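Long-range contacts in d-3-phosphoglycerate dehydrogenase oxidoreductase protein (Ralstonia solanacearum, PDB 3GG9), which probably catalyses the NAD-dependent oxidation of D-3-phosphoglycerate as a member of the D-isomer specific 2-hydroxyacid dehydrogenase family: residues K73-T78 against K97-L102; I233-L238 against L255-G260; N259-A264 against H287-M292. All blocks are in the same frame, centred on the assembly; numbering follows the deposited sequence.

How the contacts relate
Contact 1 lies on the other side of the chain's centre from contacts 2 and 3, with about 36 Å between its centre and that of contact 2. It is buried, joining the edge strand 100-102 to strand 74-77 of a five-stranded parallel sheet, held by a regular ladder of backbone hydrogen bonds. Contacts 2 and 3 belong to the region assigned to NAD binding and share Asn259 and Gly260, so helix 260-267 is gripped at its start by one and along a flank by the other. Contact 2 is buried and mixes backbone bonds with a glutamate on a helix N-terminus; contact 3, partly buried, is wholly apolar across its two segments.

Contact 1: K73-T78 against K97-L102; sequences KIISQT and KGVVVL
Strands 74-77 and 100-102 are neighbours in a parallel beta sheet, the two strands of a beta-alpha-beta unit whose crossover runs through helix 91-97. Their axes approach to 4.6 Å with a crossing angle of -18°, and four backbone bonds zip them together. Lys73 O accepts from Val100 N, and Val100 O in turn takes Ile75 N at 2.9 Å. Ile75 O then receives Leu102 N at 2.7 Å, and Leu102 O receives Gln77 N, so both N-H and C=O of Ile75 are spent on this one neighbour. Ile74 and Ser76 bond instead to Leu52 and Leu54 of strand 51-54 on the other flank.

Side chains alternate between the two faces. On the face of Ile74, Val100 and Leu102, Ile74 CG1 runs beside Val100 CG2 at 3.8 Å, the two side chains pointing the same way. With Ile74 CG1 beside the backbone N (chi1 -66°), CG2 falls opposite that N and reaches Leu102 CD1 at 3.7 Å, so the two branches of one isoleucine serve two partners. Helix 306-324 covers this face, and the small Ser76 fits beneath it, its OG hydrogen-bonded to Ala316 O. On the opposite face Ile75 CD1 lies 3.8 Å from Val99 CG1, while Cys94 of the crossover helix packs on Ile75 and Val101. Beta-branched residues suit such extended, buried positions. Gly98, with positive phi, closes helix 91-97 in a Schellman motif and turns the chain into the strand. The parallel ladder, with helices on both faces and a helical crossover, belongs to a flavodoxin-like parallel alpha/beta sheet, strand order 2-1-3-4-5, as in the substrate-binding domain of this dehydrogenase family.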
loop_
_atom_site.group_PDB
_atom_site.type_symbol
_atom_site.label_atom_id
_atom_site.label_comp_id
_atom_site.label_asym_id
_atom_site.label_seq_id
_atom_site.Cartn_x
_atom_site.Cartn_y
_atom_site.Cartn_z
ATOM N N LYS A 73 -22.022 16.498 -31.837
ATOM C CA LYS A 73 -22.850 15.408 -32.347
ATOM C C LYS A 73 -22.813 14.158 -31.467
ATOM O O LYS A 73 -23.800 13.418 -31.391
ATOM C CB LYS A 73 -22.412 15.042 -33.767
ATOM C CG LYS A 73 -22.621 16.161 -34.786
ATOM C CD LYS A 73 -22.353 15.688 -36.206
ATOM C CE LYS A 73 -20.928 15.972 -36.639
ATOM N NZ LYS A 73 -20.886 16.358 -38.076
ATOM N N ILE A 74 -21.665 13.919 -30.832
ATOM C CA ILE A 74 -21.405 12.708 -30.054
ATOM C C ILE A 74 -20.746 13.041 -28.712
ATOM O O ILE A 74 -19.800 13.825 -28.651
ATOM C CB ILE A 74 -20.462 11.750 -30.845
ATOM C CG1 ILE A 74 -21.157 11.218 -32.100
ATOM C CG2 ILE A 74 -19.975 10.593 -29.963
ATOM C CD1 ILE A 74 -20.190 10.725 -33.217
ATOM N N ILE A 75 -21.258 12.446 -27.641
ATOM C CA ILE A 75 -20.517 12.338 -26.392
ATOM C C ILE A 75 -20.221 10.860 -26.193
ATOM O O ILE A 75 -21.140 10.023 -26.193
ATOM C CB ILE A 75 -21.307 12.889 -25.200
ATOM C CG1 ILE A 75 -21.514 14.396 -25.360
ATOM C CG2 ILE A 75 -20.560 12.625 -23.864
ATOM C CD1 ILE A 75 -22.688 14.913 -24.546
ATOM N N SER A 76 -18.935 10.535 -26.071
ATOM C CA SER A 76 -18.534 9.156 -25.816
ATOM C C SER A 76 -17.988 9.020 -24.396
ATOM O O SER A 76 -16.960 9.595 -24.063
ATOM C CB SER A 76 -17.494 8.670 -26.839
ATOM O OG SER A 76 -17.390 7.256 -26.747
ATOM N N GLN A 77 -18.707 8.250 -23.585
ATOM C CA GLN A 77 -18.434 8.074 -22.170
ATOM C C GLN A 77 -17.559 6.865 -21.942
ATOM O O GLN A 77 -17.894 5.752 -22.394
ATOM C CB GLN A 77 -19.754 7.862 -21.420
ATOM C CG GLN A 77 -19.623 7.767 -19.928
ATOM C CD GLN A 77 -18.960 8.995 -19.374
ATOM O OE1 GLN A 77 -19.427 10.106 -19.569
ATOM N NE2 GLN A 77 -17.837 8.806 -18.717
ATOM N N THR A 78 -16.452 7.083 -21.227
ATOM C CA THR A 78 -15.634 5.985 -20.716
ATOM C C THR A 78 -16.396 5.384 -19.530
ATOM O O THR A 78 -16.842 6.113 -18.648
ATOM C CB THR A 78 -14.198 6.456 -20.284
ATOM O OG1 THR A 78 -14.299 7.540 -19.356
ATOM C CG2 THR A 78 -13.337 6.862 -21.489
ATOM N N LYS A 97 -31.142 17.885 -28.330
ATOM C CA LYS A 97 -30.223 18.442 -29.321
ATOM C C LYS A 97 -29.860 17.421 -30.399
ATOM O O LYS A 97 -29.156 17.749 -31.351
ATOM C CB LYS A 97 -28.945 18.971 -28.657
ATOM C CG LYS A 97 -29.159 20.007 -27.546
ATOM C CD LYS A 97 -29.359 21.420 -28.085
ATOM C CE LYS A 97 -29.289 22.451 -26.962
ATOM N NZ LYS A 97 -30.326 22.249 -25.907
ATOM N N GLY A 98 -30.336 16.190 -30.255
ATOM C CA GLY A 98 -29.927 15.108 -31.149
ATOM C C GLY A 98 -28.443 14.784 -30.999
ATOM O O GLY A 98 -27.771 14.469 -31.978
ATOM N N VAL A 99 -27.938 14.900 -29.770
ATOM C CA VAL A 99 -26.567 14.514 -29.414
ATOM C C VAL A 99 -26.611 13.101 -28.849
ATOM O O VAL A 99 -27.271 12.870 -27.827
ATOM C CB VAL A 99 -25.963 15.494 -28.377
ATOM C CG1 VAL A 99 -24.615 14.975 -27.834
ATOM C CG2 VAL A 99 -25.781 16.864 -29.005
ATOM N N VAL A 100 -25.950 12.148 -29.521
ATOM C CA VAL A 100 -25.944 10.776 -29.018
ATOM C C VAL A 100 -24.909 10.584 -27.921
ATOM O O VAL A 100 -23.785 11.075 -28.015
ATOM C CB VAL A 100 -25.812 9.670 -30.128
ATOM C CG1 VAL A 100 -27.046 9.662 -31.010
ATOM C CG2 VAL A 100 -24.550 9.835 -30.953
ATOM N N VAL A 101 -25.312 9.892 -26.864
ATOM C CA VAL A 101 -24.406 9.563 -25.776
ATOM C C VAL A 101 -24.033 8.097 -25.904
ATOM O O VAL A 101 -24.898 7.219 -25.904
ATOM C CB VAL A 101 -25.009 9.888 -24.398
ATOM C CG1 VAL A 101 -24.091 9.388 -23.276
ATOM C CG2 VAL A 101 -25.230 11.403 -24.271
ATOM N N LEU A 102 -22.735 7.839 -26.041
ATOM C CA LEU A 102 -22.249 6.477 -26.232
ATOM C C LEU A 102 -21.763 5.929 -24.900
ATOM O O LEU A 102 -21.105 6.638 -24.143
ATOM C CB LEU A 102 -21.137 6.436 -27.284
ATOM C CG LEU A 102 -21.404 7.195 -28.594
ATOM C CD1 LEU A 102 -20.337 6.912 -29.606
ATOM C CD2 LEU A 102 -22.767 6.883 -29.175
#

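Contact 2: I233-L238 against L255-G260; sequences ITVADL and LVEENG. Unlike the reference sequence in segment 233-238: Ile233 (reference Val).
Backbone bonds between Ile233 and the chain on either side of Val256 form the first tie. Ile233 N gives its hydrogen to Leu255 O at 3.0 Å, and Ile233 O takes that of Glu257 N at 2.9 Å. Together they make a single bridge centred on Ile233 and Val256.

The second tie is made by a carboxylate. Glu257 OE1 accepts from Val235 N at 2.7 Å, in a nearly straight bond (175°) that meets the anti side of the oxygen. The torsion chi1 of 72° sets CG between the backbone N and carbonyl carbon, and the extended chain beyond it carries OE1 past Thr234 to the first turn of helix 235-238. A negative group suits this place, since the first N-H groups of a helix have no carbonyl partner within the helix, and their positive end would probably stabilise the charge. A water accepting from Ala236 N also donates weakly to OE1. The same turn is capped from within: Asp237 N donates to Thr234 OG1 at 3.2 Å, and Thr234 N returns a bond to Asp237 OD1.

Apolar contacts make the third tie. Leu238 CD1 meets Val256 CG1 at 3.9 Å, their side chains crossing at about a right angle, and both residues also pack on Phe247 of strand 246-249. Gly260 ends a type II turn from Glu257, its N bonded to Glu257 O, and with no side chain it lets Val235 CG2 come within 3.5 Å of Gly260 CA. The reciprocal bonds of Thr234 and Asp237 are a capping box at the N-terminus of helix 235-238, joined by a glutamate from the loop leading into helix 260-267.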
loop_
_atom_site.group_PDB
_atom_site.type_symbol
_atom_site.label_atom_id
_atom_site.label_comp_id
_atom_site.label_asym_id
_atom_site.label_seq_id
_atom_site.Cartn_x
_atom_site.Cartn_y
_atom_site.Cartn_z
ATOM N N ILE A 233 -24.189 6.974 5.422
ATOM C CA ILE A 233 -23.261 6.839 6.526
ATOM C C ILE A 233 -23.296 8.182 7.240
ATOM O O ILE A 233 -23.036 9.222 6.651
ATOM C CB ILE A 233 -21.836 6.464 6.033
ATOM C CG1 ILE A 233 -21.878 5.099 5.339
ATOM C CG2 ILE A 233 -20.854 6.391 7.189
ATOM C CD1 ILE A 233 -20.591 4.752 4.630
ATOM N N THR A 234 -23.663 8.140 8.508
ATOM C CA THR A 234 -23.806 9.350 9.294
ATOM C C THR A 234 -22.649 9.456 10.267
ATOM O O THR A 234 -21.877 8.516 10.412
ATOM C CB THR A 234 -25.118 9.300 10.083
ATOM O OG1 THR A 234 -25.055 8.225 11.029
ATOM C CG2 THR A 234 -26.292 9.074 9.141
ATOM N N VAL A 235 -22.530 10.595 10.955
ATOM C CA VAL A 235 -21.575 10.738 12.055
ATOM C C VAL A 235 -21.850 9.747 13.179
ATOM O O VAL A 235 -20.916 9.290 13.819
ATOM C CB VAL A 235 -21.570 12.181 12.681
ATOM C CG1 VAL A 235 -20.573 12.282 13.824
ATOM C CG2 VAL A 235 -21.198 13.181 11.664
ATOM N N ALA A 236 -23.118 9.414 13.421
ATOM C CA ALA A 236 -23.458 8.445 14.465
ATOM C C ALA A 236 -22.861 7.076 14.131
ATOM O O ALA A 236 -22.292 6.409 15.005
ATOM C CB ALA A 236 -24.972 8.341 14.658
ATOM N N ASP A 237 -22.973 6.683 12.864
ATOM C CA ASP A 237 -22.382 5.427 12.373
ATOM C C ASP A 237 -20.864 5.400 12.544
ATOM O O ASP A 237 -20.304 4.433 13.050
ATOM C CB ASP A 237 -22.712 5.229 10.890
ATOM C CG ASP A 237 -24.199 5.009 10.634
ATOM O OD1 ASP A 237 -24.713 5.539 9.621
ATOM O OD2 ASP A 237 -24.844 4.299 11.436
ATOM N N LEU A 238 -20.189 6.440 12.057
ATOM C CA LEU A 238 -18.733 6.546 12.189
ATOM C C LEU A 238 -18.246 6.603 13.642
ATOM O O LEU A 238 -17.238 6.005 13.977
ATOM C CB LEU A 238 -18.225 7.768 11.414
ATOM C CG LEU A 238 -18.373 7.696 9.894
ATOM C CD1 LEU A 238 -18.057 9.052 9.289
ATOM C CD2 LEU A 238 -17.488 6.585 9.284
ATOM N N LEU A 255 -21.674 9.568 -0.135
ATOM C CA LEU A 255 -22.177 8.449 0.668
ATOM C C LEU A 255 -22.137 8.718 2.171
ATOM O O LEU A 255 -22.921 8.148 2.912
ATOM C CB LEU A 255 -21.395 7.173 0.389
ATOM C CG LEU A 255 -21.474 6.583 -1.019
ATOM C CD1 LEU A 255 -20.545 5.384 -1.141
ATOM C CD2 LEU A 255 -22.886 6.179 -1.370
ATOM N N VAL A 256 -21.199 9.553 2.613
ATOM C CA VAL A 256 -21.127 9.979 4.007
ATOM C C VAL A 256 -21.756 11.358 4.068
ATOM O O VAL A 256 -21.496 12.190 3.204
ATOM C CB VAL A 256 -19.668 10.065 4.523
ATOM C CG1 VAL A 256 -19.617 10.428 6.014
ATOM C CG2 VAL A 256 -18.932 8.750 4.288
ATOM N N GLU A 257 -22.588 11.599 5.077
ATOM C CA GLU A 257 -23.158 12.933 5.280
ATOM C C GLU A 257 -22.085 14.007 5.330
ATOM O O GLU A 257 -20.973 13.780 5.782
ATOM C CB GLU A 257 -24.081 12.985 6.504
ATOM C CG GLU A 257 -23.401 12.922 7.861
ATOM C CD GLU A 257 -24.392 13.134 9.012
ATOM O OE1 GLU A 257 -24.122 12.670 10.132
ATOM O OE2 GLU A 257 -25.444 13.767 8.794
ATOM N N GLU A 258 -22.442 15.161 4.792
ATOM C CA GLU A 258 -21.556 16.292 4.623
ATOM C C GLU A 258 -20.828 16.651 5.929
ATOM O O GLU A 258 -21.449 16.745 6.996
ATOM C CB GLU A 258 -22.387 17.451 4.086
ATOM C CG GLU A 258 -21.595 18.645 3.703
ATOM C CD GLU A 258 -22.443 19.672 3.022
ATOM O OE1 GLU A 258 -21.863 20.497 2.297
ATOM O OE2 GLU A 258 -23.688 19.649 3.201
ATOM N N ASN A 259 -19.501 16.776 5.823
ATOM C CA ASN A 259 -18.556 16.962 6.940
ATOM C C ASN A 259 -18.540 15.844 7.995
ATOM O O ASN A 259 -17.837 15.950 8.984
ATOM C CB ASN A 259 -18.717 18.336 7.622
ATOM C CG ASN A 259 -18.684 19.491 6.637
ATOM O OD1 ASN A 259 -17.901 19.494 5.694
ATOM N ND2 ASN A 259 -19.546 20.479 6.854
ATOM N N GLY A 260 -19.288 14.770 7.758
ATOM C CA GLY A 260 -19.410 13.696 8.741
ATOM C C GLY A 260 -18.091 13.049 9.086
ATOM O O GLY A 260 -17.790 12.789 10.249
HETATM O O HOH W 1 -25.620 11.160 12.803
#

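Contact 3: N259-A264 against H287-M292; sequences NGMVTA and HTLLRM
Met261, near the start of helix 260-267, touches Leu289 of the short 3-10 segment 288-291: Met261 CG lies 4.0 Å from Leu289 CD2, the two side chains crossing at about a right angle. The flexible methionine chain is bent at chi2 and chi3, and it also packs on Ala273 and Ile275 of strand 272-275.

Val262 comes next and carries most of the contact. Its chi1 of 167° puts CG1 opposite the backbone N and leaves CG2 opposite the carbonyl carbon; Val262 CG2 meets Leu289 CD2 at 3.8 Å and Met292 CE at 3.7 Å. Its CG1 lies 3.8 Å from the same Met292 CE and 4.0 Å from Thr288 CG2. The methionine's methyl end thus sits against both branches of the valine, and Thr288 offers its methyl group to the same valine. Within 287-292, Leu289 N donates to His287 ND1 at 3.1 Å, near the plane of the ring, which ties the imidazole to the opening of the 3-10 turn.

With no hydrogen bond crossing between the segments, aliphatic groups join them, so shape and the hydrophobic effect, rather than directional bonding, hold this helix flank against the 3-10 turn.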
loop_
_atom_site.group_PDB
_atom_site.type_symbol
_atom_site.label_atom_id
_atom_site.label_comp_id
_atom_site.label_asym_id
_atom_site.label_seq_id
_atom_site.Cartn_x
_atom_site.Cartn_y
_atom_site.Cartn_z
ATOM N N ASN A 259 -19.501 16.776 5.823
ATOM C CA ASN A 259 -18.556 16.962 6.940
ATOM C C ASN A 259 -18.540 15.844 7.995
ATOM O O ASN A 259 -17.837 15.950 8.984
ATOM C CB ASN A 259 -18.717 18.336 7.622
ATOM C CG ASN A 259 -18.684 19.491 6.637
ATOM O OD1 ASN A 259 -17.901 19.494 5.694
ATOM N ND2 ASN A 259 -19.546 20.479 6.854
ATOM N N GLY A 260 -19.288 14.770 7.758
ATOM C CA GLY A 260 -19.410 13.696 8.741
ATOM C C GLY A 260 -18.091 13.049 9.086
ATOM O O GLY A 260 -17.790 12.789 10.249
ATOM N N MET A 261 -17.295 12.798 8.060
ATOM C CA MET A 261 -15.988 12.207 8.249
ATOM C C MET A 261 -14.973 13.055 9.056
ATOM O O MET A 261 -14.355 12.564 10.014
ATOM C CB MET A 261 -15.446 11.819 6.884
ATOM C CG MET A 261 -13.980 11.972 6.740
ATOM S SD MET A 261 -13.418 10.411 6.223
ATOM C CE MET A 261 -13.837 9.502 7.737
ATOM N N VAL A 262 -14.796 14.310 8.657
ATOM C CA VAL A 262 -13.949 15.232 9.399
ATOM C C VAL A 262 -14.426 15.261 10.849
ATOM O O VAL A 262 -13.612 15.099 11.761
ATOM C CB VAL A 262 -13.959 16.649 8.786
ATOM C CG1 VAL A 262 -13.322 17.674 9.764
ATOM C CG2 VAL A 262 -13.240 16.655 7.431
ATOM N N THR A 263 -15.742 15.395 11.033
ATOM C CA THR A 263 -16.356 15.454 12.362
ATOM C C THR A 263 -16.015 14.215 13.178
ATOM O O THR A 263 -15.524 14.334 14.290
ATOM C CB THR A 263 -17.892 15.679 12.284
ATOM O OG1 THR A 263 -18.162 16.901 11.580
ATOM C CG2 THR A 263 -18.530 15.754 13.689
ATOM N N ALA A 264 -16.209 13.028 12.601
ATOM C CA ALA A 264 -15.927 11.792 13.318
ATOM C C ALA A 264 -14.434 11.608 13.631
ATOM O O ALA A 264 -14.078 11.189 14.744
ATOM C CB ALA A 264 -16.472 10.597 12.554
ATOM N N HIS A 287 -7.476 21.018 1.289
ATOM C CA HIS A 287 -8.649 20.434 1.912
ATOM C C HIS A 287 -8.308 20.093 3.351
ATOM O O HIS A 287 -7.172 19.697 3.656
ATOM C CB HIS A 287 -9.075 19.148 1.184
ATOM C CG HIS A 287 -10.457 18.708 1.536
ATOM N ND1 HIS A 287 -10.732 17.975 2.668
ATOM C CD2 HIS A 287 -11.648 18.906 0.919
ATOM C CE1 HIS A 287 -12.028 17.739 2.735
ATOM N NE2 HIS A 287 -12.606 18.293 1.685
ATOM N N THR A 288 -9.291 20.236 4.230
ATOM C CA THR A 288 -9.162 19.902 5.666
ATOM C C THR A 288 -8.532 18.517 5.890
ATOM O O THR A 288 -7.621 18.361 6.707
ATOM C CB THR A 288 -10.559 20.000 6.351
ATOM O OG1 THR A 288 -11.052 21.339 6.205
ATOM C CG2 THR A 288 -10.499 19.695 7.816
ATOM N N LEU A 289 -9.006 17.520 5.144
ATOM C CA LEU A 289 -8.530 16.141 5.282
ATOM C C LEU A 289 -7.063 15.957 4.924
ATOM O O LEU A 289 -6.406 15.073 5.468
ATOM C CB LEU A 289 -9.373 15.195 4.430
ATOM C CG LEU A 289 -10.743 14.774 4.953
ATOM C CD1 LEU A 289 -11.323 13.829 3.932
ATOM C CD2 LEU A 289 -10.649 14.088 6.354
ATOM N N LEU A 290 -6.555 16.802 4.025
ATOM C CA LEU A 290 -5.158 16.744 3.601
ATOM C C LEU A 290 -4.227 17.226 4.701
ATOM O O LEU A 290 -3.054 16.882 4.711
ATOM C CB LEU A 290 -4.923 17.549 2.305
ATOM C CG LEU A 290 -5.670 17.176 1.017
ATOM C CD1 LEU A 290 -5.166 17.962 -0.187
ATOM C CD2 LEU A 290 -5.519 15.716 0.748
ATOM N N ARG A 291 -4.758 18.022 5.625
ATOM C CA ARG A 291 -3.965 18.523 6.744
ATOM C C ARG A 291 -4.107 17.682 8.018
ATOM O O ARG A 291 -3.640 18.081 9.082
ATOM C CB ARG A 291 -4.294 19.997 6.998
ATOM C CG ARG A 291 -4.099 20.842 5.747
ATOM C CD ARG A 291 -4.266 22.330 6.028
ATOM N NE ARG A 291 -5.659 22.717 6.268
ATOM C CZ ARG A 291 -6.572 22.944 5.322
ATOM N NH1 ARG A 291 -7.785 23.320 5.689
ATOM N NH2 ARG A 291 -6.294 22.799 4.022
ATOM N N MET A 292 -4.741 16.517 7.890
ATOM C CA MET A 292 -4.901 15.557 8.986
ATOM C C MET A 292 -3.973 14.353 8.823
ATOM O O MET A 292 -4.072 13.611 7.839
ATOM C CB MET A 292 -6.362 15.090 9.065
ATOM C CG MET A 292 -7.301 16.086 9.758
ATOM S SD MET A 292 -9.033 15.557 9.884
ATOM C CE MET A 292 -9.762 16.692 8.786
#